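PDB 4CZW: PAN2-PAN3 deadenylation complex catalytic subunit pan2 from Neurospora crassa, which catalyses the exonucleolytic shortening of mRNA poly(A) tails, releasing 5'-AMP, as the nuclease subunit of the Pan2–Pan3 complex, the chain here holding the pseudo-UCH and exoribonuclease domains. Local coordinates for residues D417-H421 against A422-Y426; E427-R431 against E432-P436; T531-K534 against K535-L539; D603-E606 against D607-A611. One frame throughout, in Å; residues are numbered along the deposited sequence.

Contact 1 (D417-H421 against A422-Y426); sequences DNNPH and ALKTY
K424 folds its ammonium group back onto the backbone of its own loop: NZ donates to the carbonyl oxygen of H421, three residues earlier, at 2.8 Å and in the carbonyl plane. The chain runs straight as far as CE and turns only at its end (chi4 61°), which brings NZ round to that oxygen. On the way it passes the amide of N419, whose ND2 lies 3.3 Å from K424 CG. This amide is held at both ends. Its OD1 accepts from ND1 of H421 at 3.2 Å, in the plane of the imidazole and with a nearly straight N-H...O angle of 167°, whereas ND2 makes a weak, bent bond of 3.2 Å to OH of Y426. The amide and phenol planes are only 18° apart. K424 CB covers one face of the same phenol ring, 4.0 Å above its plane and displaced toward the rim. D417 closes an Asx turn before this, its OD1 accepting from N of N419 at 3.2 Å from above the carboxylate plane. N419 and Y426 also rest on N525 of strand 525-527, so the loop is moored to the exonuclease sheet. Replacing K424 with an alanine would probably leave the H421 carbonyl without its side-chain donor and strip the N419 amide of the aliphatic chain that lies along it. With no regular secondary structure here, side chains bonding to backbone and to one another give the turn its shape, and D417, whose OD2 lies 4.5 Å from K424 NZ, may add a mild electrostatic pull without forming a salt bridge.

Contact 2 (E427-R431 against E432-P436); sequences ELLDR and ETEIP
D430 and T433 meet at one carboxylate oxygen, OD2 of D430, which accepts three hydrogen bonds. The backbone N of T433 approaches its anti lone pair at 3.0 Å, while OG1 of T433, at 3.1 Å, and N of E432, at 3.0 Å, come from out of the carboxylate plane. With CG anti to the backbone N (chi1 -173°), the D430 carboxylate is carried over the turn that follows. The D430 carbonyl oxygen in turn receives N of E434 at 3.0 Å, and the two levels of bonding together make an Asx motif. E434 then reaches back along the preceding residues: its OE1 takes the N-H of D430 on the anti lone pair, at 2.9 Å and an angle of 161°. Behind this polar turn, L429 and P436 approach tip to tip, CD1 to CG at 3.7 Å. In the next shell arginines fix the glutamate, R481 pairing with OE2 and R486 with OE1, so one carboxylate joins the turn to two basic side chains. R486 also pairs with E427, and R481 bonds to the carbonyl of E427. The backbone of E427 pairs with A490 at the start of strand 490-496. At the other end, L429 and R431 lie on F415 and P436 on L414, which places the turn between helix 412-415 and the exonuclease sheet, shortly before strand 441-451 begins.

Contact 3 (T531-K534 against K535-L539); sequences TAYK and KLWVL
Y533 and W537 sit one turn apart on helix 529-541 of the exonuclease domain, in a buried intrahelical contact; the flank that carries them turns to the pseudo-UCH domain, while another packs on the exonuclease sheet. Y533 CE1 lies 4.0 Å from W537 CB, and the two side chains cross at a slant. Both have CG anti to the backbone N (chi1 -175° and -177°), which sends their rings off the same flank of the helix, where each meets the ring of Y87. Beneath them N of W537 bonds to O of Y533 at 2.8 Å, and N of V538 to O of K534 at 3.0 Å. One residue earlier, O of A532 is reached by N of K535 and N of L536, both in weak bonds. K534 points to the same neighbouring domain, its NZ donating to O of T73 and weakly to O of C75, close to the zinc site formed by H70, C75, C80 and C83. K535 takes another side of the helix. Fully extended, its aliphatic stem starts beside the backbone, CG 3.6 Å from O of T531, runs against V413, L414 and I492, and ends in a salt bridge from NZ to D494 of strand 490-496. A methionine in place of K535 would probably leave the D494 carboxylate without its charged mate. The two lysines thus take their charges in different directions, each to a defined acceptor: K535 probably balances the charge of an acid within the exonuclease fold, while K534 may help offset the negative charge of the zinc-bound thiolates across the domain boundary.

Contact 4 (D603-E606 against D607-A611); sequences DSIE and DAQTA
E606 and T610 are joined twice at the first turns of helix 604-623: the carbonyl oxygen of E606 accepts from N of T610 at 2.8 Å and from its OG1, also at 2.8 Å. The amide arrives near the carbonyl plane, the hydroxyl from well above it, placed there by a chi1 of -61° that sets OG1 beside its own backbone N. At its other end E606 is held by the helix cap. Its N donates to the anti lone pair of OD2 of D603, the N-cap residue, at 3.1 Å, and N of I605 adds a weak bond to the same oxygen. R476 pairs with the other oxygen, OD1, and probably helps to hold the cap. D607 follows on the inward side. Its N bonds to O of D603 at 3.0 Å with an angle of 169°, and its carboxylate lies beside that carbonyl. D607 is probably a ligand of the catalytic divalent metals, as in related exonucleases; its side chain comes within about 3 Å of that of D445, another predicted ligand, and S604 touches D445 and E447. On another flank, I605 and Q609 run alongside each other, CG2 to CD at 4.0 Å, with Q609 NE2 going on to O of G488. Capping and backbone bonds therefore fix the helix start from which the last acid of the DEDD-type exonuclease site is presented. The gathering of D607 with D445 and E447 is consistent with a site that binds divalent cations.

Overall arrangement
All four contacts are local, each joining directly consecutive residues, so they follow in series along the chain; none closes a long loop, nests within another or crosses it. Contact 1 shapes the first part of the connection between helix 412-415 and strand 441-451, and contact 2 the second, with D417 packing on L428 where they meet. Far later in sequence, contact 3 lies in helix 529-541, where L539 meets P436 of contact 2. Contact 4, at the start of helix 604-623, receives contact 1 through T425 against I605. The connecting segment 417-436 thus bridges two exonuclease helices that do not touch each other at these contacts.

Contact 1 (D417-H421 against A422-Y426)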
loop_
_atom_site.group_PDB
_atom_site.type_symbol
_atom_site.label_atom_id
_atom_site.label_comp_id
_atom_site.label_asym_id
_atom_site.label_seq_id
_atom_site.Cartn_x
_atom_site.Cartn_y
_atom_site.Cartn_z
ATOM N N ASP A 417 -4.291 6.605 26.932
ATOM C CA ASP A 417 -3.125 6.470 27.797
ATOM C C ASP A 417 -2.939 5.028 28.258
ATOM O O ASP A 417 -3.784 4.478 28.965
ATOM C CB ASP A 417 -3.248 7.394 29.012
ATOM C CG ASP A 417 -2.027 7.339 29.913
ATOM O OD1 ASP A 417 -0.930 7.012 29.414
ATOM O OD2 ASP A 417 -2.165 7.627 31.120
ATOM N N ASN A 418 -1.828 4.422 27.853
ATOM C CA ASN A 418 -1.499 3.061 28.264
ATOM C C ASN A 418 -0.099 2.984 28.862
ATOM O O ASN A 418 0.532 1.927 28.860
ATOM C CB ASN A 418 -1.619 2.098 27.082
ATOM C CG ASN A 418 -3.038 1.989 26.560
ATOM O OD1 ASN A 418 -4.001 2.094 27.320
ATOM N ND2 ASN A 418 -3.175 1.776 25.256
ATOM N N ASN A 419 0.378 4.114 29.372
ATOM C CA ASN A 419 1.708 4.195 29.964
ATOM C C ASN A 419 1.674 3.900 31.461
ATOM O O ASN A 419 1.087 4.658 32.234
ATOM C CB ASN A 419 2.316 5.577 29.707
ATOM C CG ASN A 419 3.774 5.663 30.118
ATOM O OD1 ASN A 419 4.433 4.647 30.336
ATOM N ND2 ASN A 419 4.288 6.884 30.216
ATOM N N PRO A 420 2.305 2.788 31.872
ATOM C CA PRO A 420 2.331 2.353 33.274
ATOM C C PRO A 420 3.063 3.328 34.193
ATOM O O PRO A 420 2.625 3.551 35.322
ATOM C CB PRO A 420 3.068 1.010 33.210
ATOM C CG PRO A 420 3.871 1.075 31.956
ATOM C CD PRO A 420 3.032 1.856 30.994
ATOM N N HIS A 421 4.163 3.897 33.713
ATOM C CA HIS A 421 4.970 4.806 34.520
ATOM C C HIS A 421 4.246 6.123 34.774
ATOM O O HIS A 421 3.549 6.637 33.899
ATOM C CB HIS A 421 6.315 5.070 33.840
ATOM C CG HIS A 421 7.005 3.830 33.365
ATOM N ND1 HIS A 421 6.754 3.264 32.133
ATOM C CD2 HIS A 421 7.931 3.041 33.959
ATOM C CE1 HIS A 421 7.500 2.185 31.987
ATOM N NE2 HIS A 421 8.224 2.026 33.081
ATOM N N ALA A 422 4.415 6.665 35.976
ATOM C CA ALA A 422 3.779 7.922 36.347
ATOM C C ALA A 422 4.623 9.114 35.908
ATOM O O ALA A 422 4.116 10.228 35.768
ATOM C CB ALA A 422 3.532 7.970 37.846
ATOM N N LEU A 423 5.913 8.874 35.696
ATOM C CA LEU A 423 6.827 9.921 35.255
ATOM C C LEU A 423 6.919 9.954 33.732
ATOM O O LEU A 423 7.530 9.077 33.119
ATOM C CB LEU A 423 8.213 9.715 35.867
ATOM C CG LEU A 423 9.263 10.787 35.566
ATOM C CD1 LEU A 423 8.832 12.133 36.125
ATOM C CD2 LEU A 423 10.620 10.381 36.120
ATOM N N LYS A 424 6.309 10.968 33.127
ATOM C CA LYS A 424 6.278 11.086 31.674
ATOM C C LYS A 424 6.960 12.364 31.196
ATOM O O LYS A 424 7.020 13.357 31.921
ATOM C CB LYS A 424 4.833 11.050 31.168
ATOM C CG LYS A 424 4.029 9.854 31.651
ATOM C CD LYS A 424 2.599 9.912 31.136
ATOM C CE LYS A 424 1.790 8.713 31.603
ATOM N NZ LYS A 424 1.706 8.640 33.087
ATOM N N THR A 425 7.473 12.330 29.970
ATOM C CA THR A 425 8.088 13.505 29.366
ATOM C C THR A 425 7.122 14.170 28.392
ATOM O O THR A 425 7.526 14.971 27.550
ATOM C CB THR A 425 9.390 13.150 28.627
ATOM O OG1 THR A 425 9.126 12.134 27.652
ATOM C CG2 THR A 425 10.438 12.645 29.606
ATOM N N TYR A 426 5.843 13.830 28.513
ATOM C CA TYR A 426 4.819 14.378 27.634
ATOM C C TYR A 426 3.495 14.561 28.365
ATOM O O TYR A 426 3.240 13.918 29.383
ATOM C CB TYR A 426 4.620 13.474 26.413
ATOM C CG TYR A 426 4.135 12.079 26.748
ATOM C CD1 TYR A 426 5.033 11.066 27.058
ATOM C CD2 TYR A 426 2.779 11.773 26.749
ATOM C CE1 TYR A 426 4.597 9.791 27.364
ATOM C CE2 TYR A 426 2.332 10.501 27.056
ATOM C CZ TYR A 426 3.246 9.514 27.362
ATOM O OH TYR A 426 2.805 8.246 27.665
#

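Contact 2 (E427-R431 against E432-P436)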
loop_
_atom_site.group_PDB
_atom_site.type_symbol
_atom_site.label_atom_id
_atom_site.label_comp_id
_atom_site.label_asym_id
_atom_site.label_seq_id
_atom_site.Cartn_x
_atom_site.Cartn_y
_atom_site.Cartn_z
ATOM N N GLU A 427 2.657 15.445 27.835
ATOM C CA GLU A 427 1.317 15.653 28.367
ATOM C C GLU A 427 0.294 15.491 27.251
ATOM O O GLU A 427 0.190 16.342 26.368
ATOM C CB GLU A 427 1.195 17.033 29.015
ATOM C CG GLU A 427 2.162 17.265 30.164
ATOM C CD GLU A 427 1.990 18.627 30.808
ATOM O OE1 GLU A 427 0.969 19.292 30.533
ATOM O OE2 GLU A 427 2.877 19.033 31.588
ATOM N N LEU A 428 -0.454 14.391 27.300
ATOM C CA LEU A 428 -1.402 14.034 26.247
ATOM C C LEU A 428 -2.411 15.136 25.949
ATOM O O LEU A 428 -2.725 15.959 26.810
ATOM C CB LEU A 428 -2.147 12.751 26.622
ATOM C CG LEU A 428 -1.323 11.464 26.678
ATOM C CD1 LEU A 428 -2.179 10.309 27.163
ATOM C CD2 LEU A 428 -0.728 11.154 25.313
ATOM N N LEU A 429 -2.912 15.144 24.717
ATOM C CA LEU A 429 -3.914 16.114 24.299
ATOM C C LEU A 429 -5.209 15.933 25.077
ATOM O O LEU A 429 -5.653 14.808 25.307
ATOM C CB LEU A 429 -4.190 15.992 22.800
ATOM C CG LEU A 429 -3.053 16.353 21.845
ATOM C CD1 LEU A 429 -3.449 16.051 20.409
ATOM C CD2 LEU A 429 -2.665 17.815 22.000
ATOM N N ASP A 430 -5.811 17.044 25.486
ATOM C CA ASP A 430 -7.110 16.997 26.139
ATOM C C ASP A 430 -8.180 16.693 25.097
ATOM O O ASP A 430 -8.244 17.344 24.054
ATOM C CB ASP A 430 -7.409 18.311 26.859
ATOM C CG ASP A 430 -8.670 18.241 27.697
ATOM O OD1 ASP A 430 -8.605 17.716 28.828
ATOM O OD2 ASP A 430 -9.726 18.715 27.226
ATOM N N ARG A 431 -9.014 15.701 25.387
ATOM C CA ARG A 431 -10.010 15.222 24.436
ATOM C C ARG A 431 -11.058 16.285 24.114
ATOM O O ARG A 431 -11.696 16.242 23.062
ATOM C CB ARG A 431 -10.691 13.965 24.983
ATOM C CG ARG A 431 -11.371 13.106 23.931
ATOM C CD ARG A 431 -12.075 11.919 24.571
ATOM N NE ARG A 431 -11.200 11.197 25.492
ATOM C CZ ARG A 431 -10.447 10.155 25.151
ATOM N NH1 ARG A 431 -10.459 9.705 23.903
ATOM N NH2 ARG A 431 -9.683 9.562 26.058
ATOM N N GLU A 432 -11.224 17.241 25.021
ATOM C CA GLU A 432 -12.259 18.257 24.881
ATOM C C GLU A 432 -11.744 19.552 24.254
ATOM O O GLU A 432 -12.394 20.124 23.378
ATOM C CB GLU A 432 -12.882 18.562 26.246
ATOM C CG GLU A 432 -13.935 19.659 26.220
ATOM C CD GLU A 432 -14.433 20.020 27.606
ATOM O OE1 GLU A 432 -13.947 19.422 28.588
ATOM O OE2 GLU A 432 -15.309 20.904 27.713
ATOM N N THR A 433 -10.577 20.007 24.698
ATOM C CA THR A 433 -10.085 21.328 24.319
ATOM C C THR A 433 -8.991 21.304 23.253
ATOM O O THR A 433 -8.804 22.283 22.530
ATOM C CB THR A 433 -9.542 22.084 25.547
ATOM O OG1 THR A 433 -8.458 21.348 26.126
ATOM C CG2 THR A 433 -10.637 22.263 26.586
ATOM N N GLU A 434 -8.269 20.191 23.152
ATOM C CA GLU A 434 -7.140 20.108 22.231
ATOM C C GLU A 434 -7.372 19.119 21.093
ATOM O O GLU A 434 -6.609 18.168 20.923
ATOM C CB GLU A 434 -5.866 19.732 22.991
ATOM C CG GLU A 434 -5.359 20.819 23.925
ATOM C CD GLU A 434 -4.079 20.427 24.638
ATOM O OE1 GLU A 434 -3.987 19.272 25.103
ATOM O OE2 GLU A 434 -3.168 21.275 24.735
ATOM N N ILE A 435 -8.422 19.348 20.311
ATOM C CA ILE A 435 -8.691 18.521 19.139
ATOM C C ILE A 435 -8.007 19.107 17.908
ATOM O O ILE A 435 -8.356 20.200 17.461
ATOM C CB ILE A 435 -10.200 18.383 18.869
ATOM C CG1 ILE A 435 -10.887 17.677 20.039
ATOM C CG2 ILE A 435 -10.442 17.624 17.574
ATOM C CD1 ILE A 435 -12.367 17.437 19.827
ATOM N N PRO A 436 -7.023 18.378 17.361
ATOM C CA PRO A 436 -6.224 18.824 16.213
ATOM C C PRO A 436 -7.063 19.080 14.962
ATOM O O PRO A 436 -8.032 18.365 14.705
ATOM C CB PRO A 436 -5.256 17.657 15.985
ATOM C CG PRO A 436 -5.199 16.946 17.291
ATOM C CD PRO A 436 -6.575 17.068 17.863
#

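Contact 3 (T531-K534 against K535-L539)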
loop_
_atom_site.group_PDB
_atom_site.type_symbol
_atom_site.label_atom_id
_atom_site.label_comp_id
_atom_site.label_asym_id
_atom_site.label_seq_id
_atom_site.Cartn_x
_atom_site.Cartn_y
_atom_site.Cartn_z
ATOM N N THR A 531 1.521 1.539 16.192
ATOM C CA THR A 531 0.799 2.343 17.172
ATOM C C THR A 531 1.235 3.803 17.103
ATOM O O THR A 531 0.401 4.710 17.090
ATOM C CB THR A 531 1.013 1.819 18.605
ATOM O OG1 THR A 531 0.572 0.458 18.689
ATOM C CG2 THR A 531 0.233 2.660 19.604
ATOM N N ALA A 532 2.543 4.022 17.050
ATOM C CA ALA A 532 3.087 5.372 16.961
ATOM C C ALA A 532 2.814 5.979 15.590
ATOM O O ALA A 532 2.524 7.170 15.478
ATOM C CB ALA A 532 4.576 5.361 17.249
ATOM N N TYR A 533 2.910 5.153 14.554
ATOM C CA TYR A 533 2.649 5.599 13.190
ATOM C C TYR A 533 1.200 6.042 13.036
ATOM O O TYR A 533 0.906 7.003 12.324
ATOM C CB TYR A 533 2.968 4.485 12.187
ATOM C CG TYR A 533 2.836 4.901 10.738
ATOM C CD1 TYR A 533 1.610 4.836 10.083
ATOM C CD2 TYR A 533 3.936 5.352 10.022
ATOM C CE1 TYR A 533 1.486 5.217 8.760
ATOM C CE2 TYR A 533 3.821 5.733 8.699
ATOM C CZ TYR A 533 2.595 5.663 8.073
ATOM O OH TYR A 533 2.476 6.042 6.755
ATOM N N LYS A 534 0.299 5.327 13.705
ATOM C CA LYS A 534 -1.130 5.607 13.627
ATOM C C LYS A 534 -1.437 7.028 14.083
ATOM O O LYS A 534 -2.280 7.706 13.497
ATOM C CB LYS A 534 -1.915 4.600 14.469
ATOM C CG LYS A 534 -3.422 4.671 14.291
ATOM C CD LYS A 534 -4.124 3.662 15.184
ATOM C CE LYS A 534 -5.630 3.691 14.987
ATOM N NZ LYS A 534 -6.021 3.254 13.618
ATOM N N LYS A 535 -0.742 7.474 15.125
ATOM C CA LYS A 535 -0.909 8.828 15.640
ATOM C C LYS A 535 -0.530 9.860 14.586
ATOM O O LYS A 535 -1.286 10.791 14.312
ATOM C CB LYS A 535 -0.066 9.033 16.900
ATOM C CG LYS A 535 -0.389 8.074 18.030
ATOM C CD LYS A 535 0.516 8.315 19.225
ATOM C CE LYS A 535 0.224 7.332 20.346
ATOM N NZ LYS A 535 1.129 7.538 21.510
ATOM N N LEU A 536 0.647 9.684 13.995
ATOM C CA LEU A 536 1.146 10.605 12.982
ATOM C C LEU A 536 0.262 10.594 11.739
ATOM O O LEU A 536 0.016 11.638 11.136
ATOM C CB LEU A 536 2.587 10.254 12.606
ATOM C CG LEU A 536 3.586 10.215 13.763
ATOM C CD1 LEU A 536 4.989 9.923 13.255
ATOM C CD2 LEU A 536 3.552 11.520 14.542
ATOM N N TRP A 537 -0.217 9.410 11.367
ATOM C CA TRP A 537 -1.071 9.262 10.193
ATOM C C TRP A 537 -2.400 9.986 10.383
ATOM O O TRP A 537 -2.918 10.603 9.453
ATOM C CB TRP A 537 -1.318 7.782 9.889
ATOM C CG TRP A 537 -2.127 7.559 8.648
ATOM C CD1 TRP A 537 -1.685 7.625 7.358
ATOM C CD2 TRP A 537 -3.521 7.231 8.577
ATOM N NE1 TRP A 537 -2.716 7.362 6.489
ATOM C CE2 TRP A 537 -3.853 7.116 7.212
ATOM C CE3 TRP A 537 -4.520 7.024 9.534
ATOM C CZ2 TRP A 537 -5.141 6.803 6.781
ATOM C CZ3 TRP A 537 -5.797 6.714 9.103
ATOM C CH2 TRP A 537 -6.097 6.606 7.738
ATOM N N VAL A 538 -2.947 9.903 11.592
ATOM C CA VAL A 538 -4.187 10.596 11.923
ATOM C C VAL A 538 -3.984 12.108 11.861
ATOM O O VAL A 538 -4.805 12.831 11.293
ATOM C CB VAL A 538 -4.703 10.197 13.324
ATOM C CG1 VAL A 538 -5.765 11.172 13.808
ATOM C CG2 VAL A 538 -5.250 8.780 13.303
ATOM N N LEU A 539 -2.876 12.574 12.429
ATOM C CA LEU A 539 -2.559 13.999 12.461
ATOM C C LEU A 539 -2.420 14.588 11.059
ATOM O O LEU A 539 -2.770 15.745 10.828
ATOM C CB LEU A 539 -1.277 14.239 13.261
ATOM C CG LEU A 539 -1.373 13.992 14.768
ATOM C CD1 LEU A 539 -0.003 14.080 15.419
ATOM C CD2 LEU A 539 -2.340 14.975 15.410
#

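Contact 4 (D603-E606 against D607-A611)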
loop_
_atom_site.group_PDB
_atom_site.type_symbol
_atom_site.label_atom_id
_atom_site.label_comp_id
_atom_site.label_asym_id
_atom_site.label_seq_id
_atom_site.Cartn_x
_atom_site.Cartn_y
_atom_site.Cartn_z
ATOM N N ASP A 603 18.118 15.422 21.865
ATOM C CA ASP A 603 16.797 15.048 22.352
ATOM C C ASP A 603 15.737 15.554 21.377
ATOM O O ASP A 603 15.725 16.733 21.021
ATOM C CB ASP A 603 16.557 15.608 23.754
ATOM C CG ASP A 603 15.207 15.214 24.319
ATOM O OD1 ASP A 603 15.116 14.149 24.965
ATOM O OD2 ASP A 603 14.236 15.972 24.117
ATOM N N SER A 604 14.853 14.659 20.947
ATOM C CA SER A 604 13.887 14.974 19.899
ATOM C C SER A 604 12.865 16.030 20.321
ATOM O O SER A 604 12.347 16.766 19.482
ATOM C CB SER A 604 13.165 13.702 19.450
ATOM O OG SER A 604 12.590 13.026 20.554
ATOM N N ILE A 605 12.573 16.102 21.616
ATOM C CA ILE A 605 11.650 17.113 22.124
ATOM C C ILE A 605 12.301 18.493 22.078
ATOM O O ILE A 605 11.680 19.469 21.653
ATOM C CB ILE A 605 11.196 16.803 23.565
ATOM C CG1 ILE A 605 10.438 15.475 23.613
ATOM C CG2 ILE A 605 10.327 17.928 24.107
ATOM C CD1 ILE A 605 9.914 15.122 24.988
ATOM N N GLU A 606 13.556 18.564 22.510
ATOM C CA GLU A 606 14.308 19.816 22.498
ATOM C C GLU A 606 14.494 20.343 21.078
ATOM O O GLU A 606 14.282 21.528 20.815
ATOM C CB GLU A 606 15.673 19.630 23.164
ATOM C CG GLU A 606 15.613 19.329 24.653
ATOM C CD GLU A 606 16.991 19.204 25.274
ATOM O OE1 GLU A 606 17.990 19.320 24.532
ATOM O OE2 GLU A 606 17.077 18.993 26.501
ATOM N N ASP A 607 14.890 19.457 20.168
ATOM C CA ASP A 607 15.109 19.830 18.774
ATOM C C ASP A 607 13.814 20.279 18.104
ATOM O O ASP A 607 13.832 21.105 17.191
ATOM C CB ASP A 607 15.722 18.662 17.999
ATOM C CG ASP A 607 17.165 18.397 18.383
ATOM O OD1 ASP A 607 17.585 18.839 19.474
ATOM O OD2 ASP A 607 17.880 17.745 17.594
ATOM N N ALA A 608 12.692 19.731 18.559
ATOM C CA ALA A 608 11.388 20.136 18.050
ATOM C C ALA A 608 11.041 21.531 18.555
ATOM O O ALA A 608 10.538 22.368 17.805
ATOM C CB ALA A 608 10.319 19.137 18.461
ATOM N N GLN A 609 11.316 21.769 19.834
ATOM C CA GLN A 609 11.098 23.075 20.444
ATOM C C GLN A 609 12.008 24.128 19.824
ATOM O O GLN A 609 11.615 25.283 19.664
ATOM C CB GLN A 609 11.330 23.005 21.955
ATOM C CG GLN A 609 10.296 22.188 22.710
ATOM C CD GLN A 609 10.710 21.908 24.141
ATOM O OE1 GLN A 609 11.898 21.806 24.447
ATOM N NE2 GLN A 609 9.730 21.782 25.026
ATOM N N THR A 610 13.226 23.720 19.479
ATOM C CA THR A 610 14.196 24.614 18.855
ATOM C C THR A 610 13.694 25.109 17.503
ATOM O O THR A 610 13.742 26.305 17.211
ATOM C CB THR A 610 15.559 23.923 18.664
ATOM O OG1 THR A 610 16.084 23.534 19.941
ATOM C CG2 THR A 610 16.544 24.858 17.979
ATOM N N ALA A 611 13.213 24.178 16.684
ATOM C CA ALA A 611 12.680 24.510 15.367
ATOM C C ALA A 611 11.469 25.428 15.482
ATOM O O ALA A 611 11.284 26.330 14.666
ATOM C CB ALA A 611 12.316 23.242 14.610
#